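Local structure of acetyl-CoA C-acetyltransferase (Syntrophomonas wolfei subsp. wolfei, 7N7Z) at residues B[54-59]-B[96-101]; B[69-74]-B[81-86]; B[196-201]-B[375-380]; B[366-371]-B[397-402]; B[178-183]-B[230-235]. The protein probably catalyses the condensation of two acetyl-CoA molecules into acetoacetyl-CoA and the reverse thiolytic cleavage. All blocks are in the same frame, centred on the assembly; numbering follows the deposited sequence.

Contact 1: B[54-59]-B[96-101]; sequences EIVGAT and MRATEI
Val56 and Ala58 meet Ala98 and Ile101 in a buried helix-on-sheet contact, the helix 94-107 lying against strand 54-58 inside the N-terminal half of the thiolase fold. Over the two short segments the axes run nearly antiparallel, at 161°, and come within 7.6 Å of each other. The small Ala98 in the middle probably allows this close approach. Ala98 pushes its methyl between two strand side chains that lie two residues apart: its CB is 3.7 Å from Val56 CG1 and also 3.7 Å from Ala58 CB. Val56 meets both Ala98 and Ile101. Its CG1 stands anti to the backbone N (chi1 -173°), which lays that methyl along the helix backbone, 3.6 Å from Ala98 O. The same Val56 CG1 meets the next helical turn where it touches the CG2 branch of Ile101, at 4.2 Å. The side-chain contacts are between methyl groups, with one methyl also resting on a helix carbonyl. Polar neighbours lie at the subunit interface: Glu54 forms a salt bridge with Arg97 of the second subunit, and Arg97 of this chain returns it to Glu54 there. Strand 54-58 runs between strands 84-89 and 113-121, and the helix rests across all three, with Ala98 touching Val88 and Val116 and Ile101 touching Val88. From its other flank, Met96 and Thr99 reach strand 394-400 at Ser397 and Trp399, which places helix 94-107 between the strands of the two halves of the protein.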
# COMPACT_ATOMS: atom_id res chain seq x y z
N GLU B 54 15.52 -8.57 -33.87
CA GLU B 54 15.43 -8.42 -32.42
C GLU B 54 14.85 -7.06 -32.10
O GLU B 54 14.69 -6.20 -32.97
CB GLU B 54 16.81 -8.58 -31.76
CG GLU B 54 17.76 -7.41 -32.04
CD GLU B 54 19.07 -7.51 -31.28
OE1 GLU B 54 19.11 -8.24 -30.26
OE2 GLU B 54 20.05 -6.86 -31.68
N ILE B 55 14.53 -6.88 -30.82
CA ILE B 55 14.24 -5.57 -30.25
C ILE B 55 15.11 -5.41 -29.01
O ILE B 55 15.14 -6.30 -28.15
CB ILE B 55 12.75 -5.38 -29.91
CG1 ILE B 55 12.52 -3.98 -29.35
CG2 ILE B 55 12.30 -6.44 -28.91
CD1 ILE B 55 11.07 -3.67 -29.04
N VAL B 56 15.82 -4.29 -28.92
CA VAL B 56 16.55 -3.91 -27.72
C VAL B 56 15.80 -2.72 -27.12
O VAL B 56 15.85 -1.61 -27.65
CB VAL B 56 18.01 -3.56 -28.02
CG1 VAL B 56 18.78 -3.34 -26.72
CG2 VAL B 56 18.66 -4.67 -28.84
N GLY B 57 15.10 -2.97 -26.01
CA GLY B 57 14.25 -1.96 -25.40
C GLY B 57 14.96 -1.26 -24.26
O GLY B 57 15.54 -1.91 -23.38
N ALA B 58 14.90 0.06 -24.27
CA ALA B 58 15.49 0.90 -23.24
C ALA B 58 14.40 1.51 -22.38
O ALA B 58 13.38 1.97 -22.89
CB ALA B 58 16.36 2.00 -23.85
N THR B 59 14.63 1.51 -21.07
CA THR B 59 13.75 2.16 -20.11
C THR B 59 14.44 2.15 -18.75
O THR B 59 15.22 1.24 -18.45
CB THR B 59 12.38 1.46 -20.01
OG1 THR B 59 11.44 2.34 -19.40
CG2 THR B 59 12.48 0.18 -19.19
N MET B 96 20.75 5.19 -25.41
CA MET B 96 22.02 5.17 -26.13
C MET B 96 22.77 3.86 -25.92
O MET B 96 23.54 3.45 -26.80
CB MET B 96 22.87 6.37 -25.68
CG MET B 96 24.25 6.44 -26.32
SD MET B 96 24.98 8.08 -26.56
CE MET B 96 23.62 9.04 -27.22
N ARG B 97 22.55 3.19 -24.79
CA ARG B 97 23.15 1.87 -24.58
C ARG B 97 22.39 0.79 -25.33
O ARG B 97 23.00 -0.15 -25.86
CB ARG B 97 23.20 1.54 -23.08
CG ARG B 97 24.04 0.30 -22.74
CD ARG B 97 25.51 0.50 -23.10
NE ARG B 97 26.30 -0.71 -22.91
CZ ARG B 97 26.99 -1.01 -21.81
NH1 ARG B 97 26.98 -0.21 -20.75
NH2 ARG B 97 27.70 -2.13 -21.77
N ALA B 98 21.06 0.89 -25.38
CA ALA B 98 20.29 0.01 -26.25
C ALA B 98 20.77 0.12 -27.69
O ALA B 98 20.87 -0.88 -28.41
CB ALA B 98 18.80 0.34 -26.16
N THR B 99 21.07 1.35 -28.13
CA THR B 99 21.59 1.55 -29.48
C THR B 99 22.92 0.81 -29.66
O THR B 99 23.13 0.16 -30.69
CB THR B 99 21.76 3.04 -29.75
OG1 THR B 99 20.48 3.68 -29.72
CG2 THR B 99 22.42 3.27 -31.11
N GLU B 100 23.81 0.91 -28.68
CA GLU B 100 25.10 0.23 -28.79
C GLU B 100 24.92 -1.29 -28.84
O GLU B 100 25.48 -1.96 -29.71
CB GLU B 100 26.00 0.62 -27.61
CG GLU B 100 27.46 0.28 -27.83
CD GLU B 100 28.33 0.58 -26.62
OE1 GLU B 100 29.45 1.09 -26.81
OE2 GLU B 100 27.90 0.29 -25.49
N ILE B 101 24.15 -1.84 -27.90
CA ILE B 101 23.95 -3.29 -27.85
C ILE B 101 23.45 -3.80 -29.19
O ILE B 101 23.94 -4.80 -29.72
CB ILE B 101 22.99 -3.66 -26.71
CG1 ILE B 101 23.64 -3.39 -25.35
CG2 ILE B 101 22.57 -5.12 -26.82
CD1 ILE B 101 22.65 -3.30 -24.20

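Contact 2: B[69-74]-B[81-86]; sequences PPRIIG and VRSGSC
Arg71 stretches from helix 69-76 along the strand that follows and grips the turn leading into it at Val81. Its CG is anti to the backbone N (chi1 175°), a single bend comes at chi2 (64°), and the rest of the chain runs extended, carrying the guanidinium past Ser85 to the carbonyl of Val81. There Arg71 NH2 donates a straight bond to Val81 O, 3.0 Å long with an N-H...O angle of 160°; the oxygen lies in the guanidinium plane and offers a lone pair. NH1 adds a weak bond to the same oxygen. A water at the guanidinium edge accepts weakly from NH1 and donates to Ser83 OG at 2.9 Å and to Gly84 O at 2.6 Å, tying the arginine to the start of strand 84-89. Ser83 OG is also bonded to Pro80 O. On the way, Arg71 CB passes 3.8 Å from Ser85 OG, a hydroxyl hydrogen-bonded with that of Ser393 of the second subunit. Nearer the other end of the contact Pro70 lays its ring against the strand backbone, with CG 3.6 Å from Cys86 O. Helix 69-76 links the parallel neighbours 54-58 and 84-89, so these residues fasten the helix to the second strand of a beta-alpha-beta crossover in the N-terminal half of the thiolase fold, beside the subunit interface.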
# COMPACT_ATOMS: atom_id res chain seq x y z
N PRO B 69 8.68 -5.95 -21.24
CA PRO B 69 7.85 -5.10 -22.11
C PRO B 69 8.37 -5.06 -23.54
O PRO B 69 7.56 -5.08 -24.48
CB PRO B 69 7.96 -3.71 -21.44
CG PRO B 69 8.21 -4.02 -20.00
CD PRO B 69 9.04 -5.27 -19.98
N PRO B 70 9.69 -5.00 -23.76
CA PRO B 70 10.18 -4.97 -25.15
C PRO B 70 9.70 -6.14 -25.98
O PRO B 70 9.48 -5.98 -27.19
CB PRO B 70 11.70 -4.96 -24.98
CG PRO B 70 11.93 -4.36 -23.64
CD PRO B 70 10.79 -4.87 -22.79
N ARG B 71 9.54 -7.33 -25.38
CA ARG B 71 8.96 -8.45 -26.12
C ARG B 71 7.49 -8.19 -26.42
O ARG B 71 7.00 -8.55 -27.50
CB ARG B 71 9.14 -9.74 -25.32
CG ARG B 71 8.47 -10.97 -25.95
CD ARG B 71 9.06 -11.34 -27.30
NE ARG B 71 8.69 -12.69 -27.70
CZ ARG B 71 9.22 -13.35 -28.72
NH1 ARG B 71 10.15 -12.81 -29.49
NH2 ARG B 71 8.82 -14.60 -28.97
N ILE B 72 6.77 -7.57 -25.48
CA ILE B 72 5.39 -7.18 -25.75
C ILE B 72 5.35 -6.15 -26.88
O ILE B 72 4.53 -6.24 -27.80
CB ILE B 72 4.72 -6.64 -24.48
CG1 ILE B 72 4.57 -7.75 -23.44
CG2 ILE B 72 3.37 -6.02 -24.81
CD1 ILE B 72 4.28 -7.24 -22.03
N ILE B 73 6.24 -5.16 -26.82
CA ILE B 73 6.25 -4.10 -27.82
C ILE B 73 6.63 -4.66 -29.19
O ILE B 73 6.06 -4.27 -30.21
CB ILE B 73 7.20 -2.97 -27.39
CG1 ILE B 73 6.68 -2.28 -26.13
CG2 ILE B 73 7.38 -1.96 -28.51
CD1 ILE B 73 7.75 -1.57 -25.33
N GLY B 74 7.59 -5.59 -29.23
CA GLY B 74 8.02 -6.14 -30.50
C GLY B 74 6.94 -6.97 -31.17
O GLY B 74 6.69 -6.84 -32.38
N VAL B 81 8.23 -14.12 -34.01
CA VAL B 81 8.43 -14.77 -32.72
C VAL B 81 9.85 -15.29 -32.58
O VAL B 81 10.31 -15.54 -31.45
CB VAL B 81 7.40 -15.90 -32.52
CG1 VAL B 81 5.99 -15.40 -32.80
CG2 VAL B 81 7.74 -17.10 -33.40
N ARG B 82 10.56 -15.49 -33.69
CA ARG B 82 11.95 -15.91 -33.63
C ARG B 82 12.87 -14.79 -33.16
O ARG B 82 14.01 -15.06 -32.76
CB ARG B 82 12.42 -16.41 -35.00
CG ARG B 82 12.33 -15.36 -36.11
CD ARG B 82 13.32 -15.63 -37.23
NE ARG B 82 13.48 -14.47 -38.11
CZ ARG B 82 14.53 -13.66 -38.10
NH1 ARG B 82 15.55 -13.84 -37.28
NH2 ARG B 82 14.55 -12.63 -38.94
N SER B 83 12.41 -13.54 -33.20
CA SER B 83 13.28 -12.40 -32.94
C SER B 83 13.73 -12.37 -31.48
O SER B 83 13.07 -12.91 -30.58
CB SER B 83 12.56 -11.09 -33.28
OG SER B 83 11.35 -10.96 -32.55
N GLY B 84 14.88 -11.73 -31.26
CA GLY B 84 15.38 -11.56 -29.91
C GLY B 84 14.71 -10.41 -29.19
O GLY B 84 14.06 -9.55 -29.78
N SER B 85 14.87 -10.40 -27.87
CA SER B 85 14.28 -9.36 -27.04
C SER B 85 15.09 -9.23 -25.76
O SER B 85 15.55 -10.23 -25.20
CB SER B 85 12.82 -9.68 -26.71
OG SER B 85 12.72 -10.81 -25.85
N CYS B 86 15.26 -7.99 -25.31
CA CYS B 86 15.91 -7.73 -24.03
C CYS B 86 15.63 -6.29 -23.64
O CYS B 86 15.26 -5.45 -24.47
CB CYS B 86 17.42 -7.98 -24.11
SG CYS B 86 18.37 -6.64 -24.85
O HOH W 1 11.44 -9.76 -29.91

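Contact 3: B[196-201]-B[375-380]; sequences EGIFDR and LERLGL
The Arg377 guanidinium is sandwiched between two aliphatic tips: Ile198 CD1 sits 4.0 Å above the centre of one face, while Leu378 CD2 lies over the opposite face, displaced toward the rim. Its NH2 forms a salt bridge with Glu374. The Arg201 guanidinium, turned 75° from that of Arg377, is used at its edge. Arg201 NH2 donates to Ile198 O within its own loop (3.3 Å, 163°), and its NH1 makes a salt bridge to Glu376 OE1 at 2.7 Å, though the hydrogen bond within it is bent and weak. Arg201 NH1 also bonds Tyr373 O. A bend at chi3 (-63°) brings this group back toward the loop. The aliphatic part of Arg377 crosses it at about a right angle, with CB 3.5 Å from Arg201 NH2. A leucine in place of Arg201 would probably leave Glu376 without its cationic mate and the carbonyls of Ile198 and Tyr373 without that donor, setting the loop freer to move against the helix. This surface contact thus joins the turn that follows helix 176-196, where Ile198 also rests on Ala193 and Asn350, to the last turns of helix 360-378, just before strand 382-387.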
# COMPACT_ATOMS: atom_id res chain seq x y z
N GLU B 196 7.47 26.76 -34.42
CA GLU B 196 7.84 26.82 -35.83
C GLU B 196 7.77 25.47 -36.53
O GLU B 196 7.94 25.41 -37.75
CB GLU B 196 9.25 27.40 -35.97
CG GLU B 196 9.36 28.86 -35.55
CD GLU B 196 10.79 29.36 -35.54
OE1 GLU B 196 11.72 28.53 -35.66
OE2 GLU B 196 10.99 30.59 -35.40
N GLY B 197 7.52 24.39 -35.79
CA GLY B 197 7.38 23.08 -36.40
C GLY B 197 8.67 22.39 -36.74
O GLY B 197 8.68 21.51 -37.61
N ILE B 198 9.78 22.75 -36.09
CA ILE B 198 11.06 22.12 -36.41
C ILE B 198 11.05 20.65 -36.02
O ILE B 198 11.77 19.84 -36.62
CB ILE B 198 12.20 22.89 -35.72
CG1 ILE B 198 12.37 24.26 -36.38
CG2 ILE B 198 13.50 22.07 -35.76
CD1 ILE B 198 13.63 25.02 -35.98
N PHE B 199 10.25 20.27 -35.03
CA PHE B 199 10.18 18.89 -34.57
C PHE B 199 9.09 18.08 -35.26
O PHE B 199 8.89 16.91 -34.91
CB PHE B 199 9.94 18.85 -33.05
CG PHE B 199 11.01 19.53 -32.25
CD1 PHE B 199 12.33 19.14 -32.35
CD2 PHE B 199 10.68 20.56 -31.38
CE1 PHE B 199 13.31 19.76 -31.60
CE2 PHE B 199 11.66 21.19 -30.64
CZ PHE B 199 12.98 20.79 -30.75
N ASP B 200 8.39 18.66 -36.24
CA ASP B 200 7.26 17.97 -36.84
C ASP B 200 7.70 16.72 -37.60
O ASP B 200 6.99 15.71 -37.61
CB ASP B 200 6.50 18.92 -37.77
CG ASP B 200 5.64 19.92 -37.01
OD1 ASP B 200 5.58 19.82 -35.76
OD2 ASP B 200 5.03 20.79 -37.65
N ARG B 201 8.87 16.77 -38.24
CA ARG B 201 9.32 15.63 -39.04
C ARG B 201 9.60 14.42 -38.16
O ARG B 201 9.16 13.31 -38.46
CB ARG B 201 10.56 16.01 -39.84
CG ARG B 201 10.34 17.10 -40.86
CD ARG B 201 11.66 17.76 -41.26
NE ARG B 201 12.29 18.43 -40.12
CZ ARG B 201 13.60 18.50 -39.91
NH1 ARG B 201 14.47 17.96 -40.75
NH2 ARG B 201 14.05 19.13 -38.83
N LEU B 375 20.62 17.64 -38.49
CA LEU B 375 21.56 17.50 -39.60
C LEU B 375 20.82 17.59 -40.93
O LEU B 375 21.26 18.30 -41.85
CB LEU B 375 22.30 16.16 -39.51
CG LEU B 375 23.26 15.93 -38.33
CD1 LEU B 375 23.93 14.57 -38.49
CD2 LEU B 375 24.30 17.03 -38.23
N GLU B 376 19.70 16.89 -41.05
CA GLU B 376 18.95 16.88 -42.30
C GLU B 376 18.38 18.25 -42.63
O GLU B 376 18.36 18.66 -43.79
CB GLU B 376 17.83 15.84 -42.23
CG GLU B 376 17.24 15.45 -43.58
CD GLU B 376 15.97 16.21 -43.91
OE1 GLU B 376 15.25 16.64 -42.98
OE2 GLU B 376 15.68 16.39 -45.12
N ARG B 377 17.92 18.99 -41.61
CA ARG B 377 17.35 20.30 -41.86
C ARG B 377 18.41 21.31 -42.29
O ARG B 377 18.11 22.23 -43.06
CB ARG B 377 16.61 20.81 -40.62
CG ARG B 377 15.96 22.18 -40.80
CD ARG B 377 15.38 22.70 -39.49
NE ARG B 377 16.41 23.11 -38.54
CZ ARG B 377 16.82 24.36 -38.36
NH1 ARG B 377 16.34 25.36 -39.07
NH2 ARG B 377 17.75 24.60 -37.44
N LEU B 378 19.64 21.15 -41.81
CA LEU B 378 20.72 22.06 -42.13
C LEU B 378 21.65 21.54 -43.21
O LEU B 378 22.64 22.21 -43.54
CB LEU B 378 21.54 22.36 -40.86
CG LEU B 378 20.72 22.86 -39.66
CD1 LEU B 378 21.63 23.19 -38.49
CD2 LEU B 378 19.89 24.07 -40.05
N GLY B 379 21.36 20.38 -43.79
CA GLY B 379 22.21 19.83 -44.82
C GLY B 379 23.60 19.47 -44.35
O GLY B 379 24.53 19.43 -45.16
N LEU B 380 23.77 19.20 -43.06
CA LEU B 380 25.07 18.87 -42.50
C LEU B 380 25.33 17.37 -42.65
O LEU B 380 24.49 16.61 -43.12
CB LEU B 380 25.14 19.30 -41.04
CG LEU B 380 24.89 20.79 -40.78
CD1 LEU B 380 24.62 21.04 -39.30
CD2 LEU B 380 26.05 21.64 -41.28

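Contact 4: B[366-371]-B[397-402]; sequences RIIVSM and SLWTRD
Trp399 leans from strand 394-400 toward Met371 and Ile368 of helix 360-378, and its atoms meet different partners in turn. CB comes first, 3.8 Å from Met371 CE. The chi1 of -47° sets CG anti to the carbonyl carbon and swings the indole toward the helix. Trp399 CG and CD1 then both lie against Met371 CE, CD1 more closely at 3.5 Å. Met371 SD follows, 4.9 Å from the centroid of the five-membered ring of Trp399 and 54° off its normal, an oblique Met-aromatic contact made as the two side chains cross at about a right angle. At the next ring atom the character changes: Trp399 NE1 donates in the ring plane to Ser397 OG (3.1 Å), two residues back on the same strand. This bond satisfies the buried indole N-H and holds the ring against rotation. Further out, Trp399 CZ2 meets Ile368 CG2 at 4.2 Å, that methyl lying above one face but shifted toward the rim. Ser397 OG has a second, weak partner in Ala385 O, and Ile368 CG1 passes Ser397 OG at 4.1 Å. The helix and strand segments run roughly parallel, 26° apart, with 10.7 Å between axes, a spacing filled by these large side chains. Helix 360-378 leads directly into the antiparallel hairpin of strands 382-387 and 394-400 and packs back on its second strand, as in the closing part of the C-terminal half of the layered alpha-beta thiolase fold.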
# COMPACT_ATOMS: atom_id res chain seq x y z
N ARG B 366 16.43 9.77 -27.78
CA ARG B 366 15.75 10.97 -28.26
C ARG B 366 16.74 11.94 -28.90
O ARG B 366 16.51 12.43 -30.01
CB ARG B 366 15.03 11.65 -27.09
CG ARG B 366 13.81 12.47 -27.51
CD ARG B 366 14.20 13.87 -27.97
NE ARG B 366 14.76 14.67 -26.89
CZ ARG B 366 15.56 15.71 -27.06
NH1 ARG B 366 15.92 16.12 -28.27
NH2 ARG B 366 16.02 16.36 -26.00
N ILE B 367 17.85 12.22 -28.22
CA ILE B 367 18.80 13.20 -28.73
C ILE B 367 19.53 12.69 -29.97
O ILE B 367 20.01 13.50 -30.77
CB ILE B 367 19.80 13.59 -27.62
CG1 ILE B 367 20.62 12.39 -27.15
CG2 ILE B 367 19.06 14.22 -26.44
CD1 ILE B 367 21.79 12.77 -26.26
N ILE B 368 19.62 11.37 -30.15
CA ILE B 368 20.13 10.85 -31.41
C ILE B 368 19.14 11.12 -32.53
O ILE B 368 19.52 11.55 -33.63
CB ILE B 368 20.44 9.35 -31.29
CG1 ILE B 368 21.62 9.10 -30.35
CG2 ILE B 368 20.75 8.76 -32.65
CD1 ILE B 368 21.66 7.68 -29.83
N VAL B 369 17.85 10.88 -32.27
CA VAL B 369 16.82 11.17 -33.27
C VAL B 369 16.84 12.65 -33.63
O VAL B 369 16.85 13.02 -34.81
CB VAL B 369 15.44 10.74 -32.74
CG1 VAL B 369 14.33 11.30 -33.63
CG2 VAL B 369 15.35 9.22 -32.66
N SER B 370 16.83 13.52 -32.62
CA SER B 370 16.83 14.95 -32.87
C SER B 370 18.11 15.39 -33.56
O SER B 370 18.08 16.26 -34.45
CB SER B 370 16.63 15.72 -31.57
OG SER B 370 15.33 15.49 -31.04
N MET B 371 19.25 14.81 -33.17
CA MET B 371 20.51 15.13 -33.83
C MET B 371 20.40 14.93 -35.33
O MET B 371 20.71 15.84 -36.12
CB MET B 371 21.64 14.28 -33.25
CG MET B 371 23.01 14.52 -33.88
SD MET B 371 24.13 13.14 -33.64
CE MET B 371 23.46 11.97 -34.82
N SER B 397 28.19 9.29 -28.72
CA SER B 397 28.14 8.57 -29.98
C SER B 397 28.32 9.55 -31.13
O SER B 397 27.97 10.73 -31.02
CB SER B 397 26.82 7.80 -30.14
OG SER B 397 25.71 8.66 -29.96
N LEU B 398 28.88 9.05 -32.23
CA LEU B 398 29.17 9.85 -33.41
C LEU B 398 28.58 9.19 -34.64
O LEU B 398 28.57 7.96 -34.75
CB LEU B 398 30.67 10.05 -33.59
CG LEU B 398 31.38 10.78 -32.45
CD1 LEU B 398 32.88 10.52 -32.49
CD2 LEU B 398 31.08 12.27 -32.50
N TRP B 399 28.09 10.01 -35.57
CA TRP B 399 27.38 9.52 -36.74
C TRP B 399 27.71 10.42 -37.92
O TRP B 399 28.11 11.58 -37.75
CB TRP B 399 25.87 9.49 -36.50
CG TRP B 399 25.46 8.86 -35.18
CD1 TRP B 399 25.61 9.39 -33.93
CD2 TRP B 399 24.84 7.58 -35.00
NE1 TRP B 399 25.12 8.53 -32.99
CE2 TRP B 399 24.64 7.41 -33.61
CE3 TRP B 399 24.42 6.57 -35.87
CZ2 TRP B 399 24.05 6.27 -33.08
CZ3 TRP B 399 23.84 5.44 -35.34
CH2 TRP B 399 23.66 5.29 -33.96
N THR B 400 27.52 9.88 -39.13
CA THR B 400 27.72 10.65 -40.35
C THR B 400 26.67 10.26 -41.38
O THR B 400 26.23 9.11 -41.43
CB THR B 400 29.12 10.42 -40.95
OG1 THR B 400 29.32 11.31 -42.06
CG2 THR B 400 29.30 8.98 -41.42
N ARG B 401 26.28 11.24 -42.19
CA ARG B 401 25.37 11.01 -43.31
C ARG B 401 26.11 10.66 -44.60
O ARG B 401 25.62 10.95 -45.69
CB ARG B 401 24.49 12.24 -43.52
CG ARG B 401 23.60 12.57 -42.34
CD ARG B 401 22.75 13.80 -42.59
NE ARG B 401 21.75 13.57 -43.62
CZ ARG B 401 21.27 14.51 -44.43
NH1 ARG B 401 21.69 15.76 -44.36
NH2 ARG B 401 20.35 14.18 -45.33
N ASP B 402 27.28 10.03 -44.49
CA ASP B 402 28.10 9.69 -45.64
C ASP B 402 28.38 10.92 -46.50
O ASP B 402 29.53 11.31 -46.68
CB ASP B 402 27.42 8.61 -46.48
CG ASP B 402 27.37 7.27 -45.77
OD1 ASP B 402 28.20 7.06 -44.87
OD2 ASP B 402 26.49 6.45 -46.11

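Contact 5: B[178-183]-B[230-235]; sequences ECDALA and ETMAKL
Asp180 is the first residue along segment 178-183 of helix 176-196 to touch the other segment, and it meets Met232. From Asp180 the carboxylate, with CG beside the backbone N (chi1 -80°), slides past Met232 in the opposite direction: Asp180 CG lies 3.5 Å from Met232 CB, and OD1 3.4 Å from the methyl CE. OD1 also accepts from a water at 2.6 Å, which bridges to Met232 O. The other oxygen, Asp180 OD2, stands 3.4 Å from Met232 O; two acceptors cannot bond each other, but Arg176, one turn earlier in the helix, serves both, with a salt bridge from NE to OD2 and a hydrogen bond from NH2 to the carbonyl. That positive charge probably offsets the crowding of oxygens. With alanine in place of Asp180, Arg176 would probably lose its carboxylate and the water one of its two acceptors, so that Met232 lost part of its support. After Leu182, which faces Leu328 and Ile354, comes Ala183, whose CB is pressed tightly on Met232 CE at 3.4 Å. The methionine gets there by folding back on itself, bent at both chi2 and chi3, so its methyl sits in the niche between Asp180 and Ala183. Met232 also starts a type I turn ending at Leu235, whose carbonyl is bonded to Arg176 as well. A short, weakly bonded helical turn held against a longer helix in this way, remote from the predicted catalytic residues, is consistent with the loop domain that thiolases carry within their N-terminal half.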
# COMPACT_ATOMS: atom_id res chain seq x y z
N GLU B 178 24.44 32.73 -13.99
CA GLU B 178 24.88 31.99 -15.17
C GLU B 178 23.92 30.85 -15.49
O GLU B 178 23.64 30.58 -16.66
CB GLU B 178 26.30 31.46 -14.96
CG GLU B 178 27.39 32.51 -15.10
CD GLU B 178 28.37 32.50 -13.94
OE1 GLU B 178 28.82 31.39 -13.56
OE2 GLU B 178 28.69 33.58 -13.41
N CYS B 179 23.42 30.17 -14.46
CA CYS B 179 22.51 29.05 -14.69
C CYS B 179 21.19 29.53 -15.29
O CYS B 179 20.67 28.92 -16.23
CB CYS B 179 22.25 28.31 -13.38
SG CYS B 179 23.66 27.36 -12.78
N ASP B 180 20.63 30.62 -14.76
CA ASP B 180 19.36 31.11 -15.27
C ASP B 180 19.50 31.63 -16.70
O ASP B 180 18.59 31.48 -17.51
CB ASP B 180 18.82 32.21 -14.35
CG ASP B 180 18.13 31.65 -13.12
OD1 ASP B 180 17.65 30.49 -13.16
OD2 ASP B 180 18.06 32.37 -12.10
N ALA B 181 20.65 32.24 -17.02
CA ALA B 181 20.87 32.73 -18.37
C ALA B 181 20.83 31.59 -19.38
O ALA B 181 20.07 31.64 -20.36
CB ALA B 181 22.20 33.48 -18.45
N LEU B 182 21.64 30.55 -19.16
CA LEU B 182 21.62 29.40 -20.06
C LEU B 182 20.24 28.78 -20.11
O LEU B 182 19.72 28.48 -21.19
CB LEU B 182 22.66 28.38 -19.60
CG LEU B 182 22.89 27.19 -20.54
CD1 LEU B 182 24.35 26.77 -20.54
CD2 LEU B 182 22.00 26.01 -20.17
N ALA B 183 19.62 28.57 -18.95
CA ALA B 183 18.32 27.91 -18.90
C ALA B 183 17.28 28.66 -19.73
O ALA B 183 16.45 28.04 -20.40
CB ALA B 183 17.85 27.78 -17.45
N GLU B 230 14.39 37.84 -15.56
CA GLU B 230 13.93 38.19 -14.22
C GLU B 230 12.90 37.19 -13.69
O GLU B 230 12.78 37.03 -12.47
CB GLU B 230 13.34 39.60 -14.23
CG GLU B 230 14.39 40.70 -14.22
CD GLU B 230 15.09 40.86 -15.56
OE1 GLU B 230 14.45 40.60 -16.60
OE2 GLU B 230 16.28 41.23 -15.57
N THR B 231 12.16 36.53 -14.58
CA THR B 231 11.26 35.47 -14.12
C THR B 231 12.05 34.26 -13.63
O THR B 231 11.64 33.60 -12.67
CB THR B 231 10.31 35.06 -15.25
OG1 THR B 231 11.06 34.54 -16.35
CG2 THR B 231 9.47 36.25 -15.71
N MET B 232 13.17 33.96 -14.28
CA MET B 232 14.03 32.88 -13.81
C MET B 232 14.55 33.15 -12.41
O MET B 232 14.73 32.22 -11.62
CB MET B 232 15.20 32.67 -14.78
CG MET B 232 14.79 32.38 -16.22
SD MET B 232 14.24 30.68 -16.52
CE MET B 232 15.57 29.73 -15.79
N ALA B 233 14.80 34.42 -12.09
CA ALA B 233 15.34 34.80 -10.79
C ALA B 233 14.31 34.76 -9.67
O ALA B 233 14.69 34.86 -8.50
CB ALA B 233 15.95 36.20 -10.87
N LYS B 234 13.02 34.62 -10.00
CA LYS B 234 11.97 34.64 -9.00
C LYS B 234 11.68 33.27 -8.40
O LYS B 234 10.97 33.19 -7.39
CB LYS B 234 10.68 35.20 -9.61
N LEU B 235 12.21 32.20 -8.98
CA LEU B 235 11.91 30.86 -8.48
C LEU B 235 12.82 30.52 -7.30
O LEU B 235 13.98 30.93 -7.28
CB LEU B 235 12.09 29.82 -9.58
CG LEU B 235 10.96 29.77 -10.61
CD1 LEU B 235 11.49 29.30 -11.96
CD2 LEU B 235 9.84 28.86 -10.13
O HOH W 2 15.34 29.81 -12.16

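Contacts 1 and 2 form one block: contact 2 is nested inside the loop closed by contact 1, their centres are about 12 Å apart, and strands 54-58 and 84-89 bond as neighbours in the main sheet, beside the second subunit. Contact 4 reaches the same sheet through strand 394-400. Its centre is about 15 Å from that of contact 1, which it touches through Met96 and Thr99, so the two halves of the fold meet there. Contact 3 shares helix 360-378 with contact 4, and Leu380 O is hydrogen-bonded to Arg401 NH1. Contact 5 lies about 44 Å from contact 2 between centres; its segments alternate along the chain with those of contact 3, although the two do not touch.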